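Local coordinates for chromosome partition protein Smc (Pyrococcus furiosus, PDB 1XEW) that is probably required for chromosome condensation and partitioning, its N-terminal portion supplying ATP-binding elements of a cassette-type ATPase head, at residues L7-F12 / A80-Y85; I84-E89 / V100-R105. All coordinates share one frame; numbering follows the deposited sequence.

Contact 1: residues L7-F12 / A80-Y85; sequences LELKGF and AEVAIY
Glu8 and Tyr85 meet on one face of the sheet, Tyr85 two residues beyond Ala83, the register partner of Glu8. A chi1 of -53° turns Glu8 CG opposite its carbonyl carbon and lays it beside the ring atom CE2 of Tyr85, and the extended chain beyond carries OE1 to within 2.6 Å of Tyr85 OH. The hydroxyl donates from above the carboxylate plane, 60° out of it, and the carboxylate and ring planes stand 54° apart. OE2 of Glu8 turns to Lys6 in a salt bridge. On the same face, a water links Lys10 NZ and Glu81 OE1, beside a long ion pair; the position of NZ is less sure. Glu81 is held more firmly by Arg103 through OE2.

These neighbouring strands of the antiparallel sheet in the SMC ATPase head share four backbone hydrogen bonds.

On the opposite, apolar face Leu7 CD1 lies 3.7 Å from both Val82 CG1 and Ile84 CB. Phe12, from the loop after the strand, turns a ring face to Val82 CG2, 3.9 Å above its plane, a CH-pi contact; Ala80 CB meets the ring edge. Phe12 comes about 5 Å, side chain to side chain, from the ATP-binding Asn41.

Contact 2: residues I84-E89 / V100-R105; sequences IYFNNE and VVIRRR
Ile84 with Ile102 and Phe86 with Val100 form antiparallel hydrogen-bonded pairs on the two sides of the non-hydrogen-bonded pair Tyr85 and Val101, the strand axes approaching to 4.7 Å with 164° between their N-to-C directions. This is the ladder of a beta hairpin, strands 80-87 and 99-106, within the sheet of the ATPase head. Val101 CA adds a C-H...O contact to Ile84 O.

On one face, Val101 drives CG1 against the Tyr85 ring, 3.6 Å above the plane and over its centre, while CG2 touches CD1 of the ring at 3.5 Å. The two methyls are placed by a chi1 of -171°, which puts CG1 opposite the backbone N. Arg103 NH1 gives the Tyr85 hydroxyl a weak bond of 3.5 Å, whereas Glu8 is that hydroxyl's stronger partner and Glu81 that of the guanidinium. Replacing Tyr85 by a leucine would probably take the flat support from Val101 CG1 and leave Glu8 OE1 without its hydroxyl donor.

On the other face Ile84 CG2 lies alongside Ile102, 3.8 Å from its CB, and Phe86 CE2 approaches Ile102 CD1. Phe86 also packs on an aromatic side chain of the other protein chain. Where the strand ends, Asn87 OD1 accepts from Glu89 N in an Asx turn, and Asn87 ND2 returns a 2.6 Å bond to the anti lone pair of Glu89 OE1.

How the contacts relate
From the N terminus, strand 3-10 enters contact 1, and the chain then travels 67 residues, through the ATP-binding loop and helix 40-49, before strand 80-87 comes back to close that long loop. Contact 2 begins where contact 1 ends: both use Ile84 and Tyr85, and only ten residues separate 84-89 from 100-105. The two therefore follow one another, neither nesting nor crossing, and strand 80-87 is paired on both of its edges. The salt bridge of Glu81 with Arg103 and, probably, a backbone hydrogen bond from Arg104 N to Val82 O tie the contacts together. A long-range closure and a local hairpin thus join three adjacent strands of one larger sheet.

Contact 1: residues L7-F12 / A80-Y85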
# COMPACT_ATOMS: atom_id res chain seq x y z
N LEU A 7 -10.53 -6.16 9.46
CA LEU A 7 -9.50 -6.04 10.42
C LEU A 7 -10.16 -5.67 11.75
O LEU A 7 -11.09 -4.76 11.75
CB LEU A 7 -8.61 -4.89 10.03
CG LEU A 7 -7.25 -4.65 10.73
CD1 LEU A 7 -6.35 -5.89 10.43
CD2 LEU A 7 -6.56 -3.29 10.19
N GLU A 8 -9.78 -6.35 12.86
CA GLU A 8 -10.35 -6.03 14.18
C GLU A 8 -9.26 -5.53 15.09
O GLU A 8 -8.20 -6.15 15.23
CB GLU A 8 -11.00 -7.25 14.85
CG GLU A 8 -12.02 -7.92 13.92
CD GLU A 8 -12.87 -8.99 14.57
OE1 GLU A 8 -12.38 -9.72 15.46
OE2 GLU A 8 -14.03 -9.12 14.15
N LEU A 9 -9.50 -4.39 15.70
CA LEU A 9 -8.48 -3.82 16.54
C LEU A 9 -9.01 -3.63 17.96
O LEU A 9 -10.14 -3.17 18.13
CB LEU A 9 -8.08 -2.48 15.95
CG LEU A 9 -7.23 -2.56 14.68
CD1 LEU A 9 -8.07 -2.57 13.50
CD2 LEU A 9 -6.34 -1.34 14.63
N LYS A 10 -8.19 -3.92 18.97
CA LYS A 10 -8.67 -3.80 20.35
C LYS A 10 -7.43 -3.51 21.23
O LYS A 10 -6.50 -4.36 21.36
CB LYS A 10 -9.40 -5.13 20.79
CG LYS A 10 -9.93 -5.13 22.29
CD LYS A 10 -10.70 -6.42 22.59
CE LYS A 10 -9.69 -7.64 22.68
NZ LYS A 10 -10.19 -8.78 23.59
N GLY A 11 -7.40 -2.28 21.78
CA GLY A 11 -6.34 -1.82 22.64
C GLY A 11 -5.08 -1.52 21.91
O GLY A 11 -3.98 -1.50 22.51
N PHE A 12 -5.20 -1.27 20.60
CA PHE A 12 -4.05 -0.97 19.77
C PHE A 12 -3.90 0.53 19.45
O PHE A 12 -4.66 1.06 18.63
CB PHE A 12 -4.16 -1.74 18.44
CG PHE A 12 -2.95 -1.56 17.55
CD1 PHE A 12 -2.95 -0.65 16.48
CD2 PHE A 12 -1.81 -2.28 17.77
CE1 PHE A 12 -1.84 -0.49 15.65
CE2 PHE A 12 -0.67 -2.12 16.93
CZ PHE A 12 -0.69 -1.21 15.87
N ALA A 80 -2.55 -5.28 23.50
CA ALA A 80 -3.00 -4.64 22.27
C ALA A 80 -3.29 -5.90 21.41
O ALA A 80 -2.51 -6.87 21.46
CB ALA A 80 -1.87 -3.87 21.67
N GLU A 81 -4.38 -5.91 20.65
CA GLU A 81 -4.68 -7.02 19.79
C GLU A 81 -5.10 -6.57 18.38
O GLU A 81 -5.84 -5.56 18.21
CB GLU A 81 -5.84 -7.86 20.35
CG GLU A 81 -6.38 -8.86 19.37
CD GLU A 81 -7.56 -9.65 19.91
OE1 GLU A 81 -8.64 -9.04 20.02
OE2 GLU A 81 -7.41 -10.86 20.23
N VAL A 82 -4.62 -7.30 17.36
CA VAL A 82 -5.07 -7.00 16.00
C VAL A 82 -5.39 -8.33 15.39
O VAL A 82 -4.58 -9.31 15.54
CB VAL A 82 -4.00 -6.29 15.07
CG1 VAL A 82 -4.54 -6.21 13.59
CG2 VAL A 82 -3.70 -4.88 15.55
N ALA A 83 -6.52 -8.44 14.75
CA ALA A 83 -6.78 -9.70 14.09
C ALA A 83 -7.14 -9.35 12.66
O ALA A 83 -7.92 -8.39 12.41
CB ALA A 83 -8.05 -10.50 14.72
N ILE A 84 -6.61 -10.13 11.70
CA ILE A 84 -7.01 -9.83 10.33
C ILE A 84 -7.73 -11.09 9.77
O ILE A 84 -7.25 -12.20 10.01
CB ILE A 84 -5.78 -9.44 9.51
CG1 ILE A 84 -6.20 -8.95 8.09
CG2 ILE A 84 -4.76 -10.66 9.51
CD1 ILE A 84 -4.88 -8.45 7.25
N TYR A 85 -8.82 -10.90 9.01
CA TYR A 85 -9.64 -12.00 8.53
C TYR A 85 -9.53 -12.03 7.01
O TYR A 85 -9.86 -11.04 6.34
CB TYR A 85 -11.13 -11.73 8.90
CG TYR A 85 -11.42 -11.78 10.42
CD1 TYR A 85 -12.22 -12.78 10.94
CD2 TYR A 85 -10.82 -10.90 11.32
CE1 TYR A 85 -12.44 -12.88 12.33
CE2 TYR A 85 -11.06 -11.03 12.74
CZ TYR A 85 -11.87 -12.01 13.20
OH TYR A 85 -12.21 -12.11 14.55
O HOH W 1 -10.92 -10.20 21.12

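Contact 2: residues I84-E89 / V100-R105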
# COMPACT_ATOMS: atom_id res chain seq x y z
N ILE A 84 -6.61 -10.13 11.70
CA ILE A 84 -7.01 -9.83 10.33
C ILE A 84 -7.73 -11.09 9.77
O ILE A 84 -7.25 -12.20 10.01
CB ILE A 84 -5.78 -9.44 9.51
CG1 ILE A 84 -6.20 -8.95 8.09
CG2 ILE A 84 -4.76 -10.66 9.51
CD1 ILE A 84 -4.88 -8.45 7.25
N TYR A 85 -8.82 -10.90 9.01
CA TYR A 85 -9.64 -12.00 8.53
C TYR A 85 -9.53 -12.03 7.01
O TYR A 85 -9.86 -11.04 6.34
CB TYR A 85 -11.13 -11.73 8.90
CG TYR A 85 -11.42 -11.78 10.42
CD1 TYR A 85 -12.22 -12.78 10.94
CD2 TYR A 85 -10.82 -10.90 11.32
CE1 TYR A 85 -12.44 -12.88 12.33
CE2 TYR A 85 -11.06 -11.03 12.74
CZ TYR A 85 -11.87 -12.01 13.20
OH TYR A 85 -12.21 -12.11 14.55
N PHE A 86 -9.10 -13.16 6.49
CA PHE A 86 -8.95 -13.29 5.04
C PHE A 86 -9.96 -14.29 4.51
O PHE A 86 -10.14 -15.38 5.13
CB PHE A 86 -7.57 -13.89 4.74
CG PHE A 86 -6.41 -12.95 4.91
CD1 PHE A 86 -6.06 -12.04 3.87
CD2 PHE A 86 -5.59 -13.02 6.06
CE1 PHE A 86 -4.92 -11.23 3.99
CE2 PHE A 86 -4.45 -12.22 6.19
CZ PHE A 86 -4.09 -11.34 5.19
N ASN A 87 -10.54 -13.99 3.36
CA ASN A 87 -11.41 -14.94 2.65
C ASN A 87 -10.40 -15.80 1.88
O ASN A 87 -9.54 -15.25 1.14
CB ASN A 87 -12.32 -14.19 1.67
CG ASN A 87 -13.08 -15.14 0.75
OD1 ASN A 87 -12.48 -15.90 -0.04
ND2 ASN A 87 -14.42 -15.11 0.84
N ASN A 88 -10.47 -17.14 2.05
CA ASN A 88 -9.55 -18.04 1.43
C ASN A 88 -10.30 -19.00 0.54
O ASN A 88 -9.87 -20.15 0.34
CB ASN A 88 -8.77 -18.79 2.53
CG ASN A 88 -7.60 -19.55 2.01
OD1 ASN A 88 -6.90 -19.10 1.12
ND2 ASN A 88 -7.37 -20.75 2.55
N GLU A 89 -11.40 -18.52 -0.04
CA GLU A 89 -12.17 -19.40 -0.91
C GLU A 89 -11.32 -19.83 -2.12
O GLU A 89 -11.49 -20.94 -2.57
CB GLU A 89 -13.49 -18.74 -1.33
CG GLU A 89 -14.42 -18.65 -0.14
CD GLU A 89 -15.75 -18.08 -0.49
OE1 GLU A 89 -16.03 -16.88 -0.25
OE2 GLU A 89 -16.54 -18.85 -1.02
N VAL A 100 -9.27 -17.43 6.87
CA VAL A 100 -8.00 -17.58 7.56
C VAL A 100 -7.88 -16.34 8.43
O VAL A 100 -7.95 -15.22 7.92
CB VAL A 100 -6.77 -17.66 6.56
CG1 VAL A 100 -5.43 -17.58 7.35
CG2 VAL A 100 -6.84 -19.02 5.76
N VAL A 101 -7.79 -16.54 9.74
CA VAL A 101 -7.69 -15.42 10.68
C VAL A 101 -6.36 -15.44 11.44
O VAL A 101 -6.02 -16.42 12.11
CB VAL A 101 -8.85 -15.43 11.71
CG1 VAL A 101 -8.84 -14.15 12.54
CG2 VAL A 101 -10.19 -15.58 11.00
N ILE A 102 -5.60 -14.36 11.29
CA ILE A 102 -4.31 -14.21 11.96
C ILE A 102 -4.45 -13.19 13.09
O ILE A 102 -4.65 -12.00 12.84
CB ILE A 102 -3.20 -13.75 10.98
CG1 ILE A 102 -3.10 -14.73 9.81
CG2 ILE A 102 -1.87 -13.64 11.71
CD1 ILE A 102 -2.04 -14.36 8.79
N ARG A 103 -4.35 -13.67 14.33
CA ARG A 103 -4.47 -12.80 15.50
C ARG A 103 -3.15 -12.69 16.26
O ARG A 103 -2.44 -13.69 16.46
CB ARG A 103 -5.57 -13.32 16.43
CG ARG A 103 -5.93 -12.37 17.57
CD ARG A 103 -6.88 -13.02 18.56
NE ARG A 103 -8.06 -13.60 17.93
CZ ARG A 103 -9.15 -12.91 17.57
NH1 ARG A 103 -10.17 -13.53 17.00
NH2 ARG A 103 -9.21 -11.60 17.78
N ARG A 104 -2.82 -11.48 16.69
CA ARG A 104 -1.59 -11.22 17.44
C ARG A 104 -1.83 -10.20 18.55
O ARG A 104 -2.35 -9.10 18.31
CB ARG A 104 -0.48 -10.73 16.50
CG ARG A 104 0.85 -10.49 17.19
CD ARG A 104 1.75 -9.58 16.38
NE ARG A 104 3.10 -9.53 16.93
CZ ARG A 104 4.10 -8.80 16.42
NH1 ARG A 104 5.29 -8.82 16.99
NH2 ARG A 104 3.90 -8.07 15.34
N ARG A 105 -1.45 -10.56 19.77
CA ARG A 105 -1.64 -9.69 20.93
C ARG A 105 -0.34 -9.40 21.68
O ARG A 105 0.36 -10.32 22.11
CB ARG A 105 -2.67 -10.31 21.89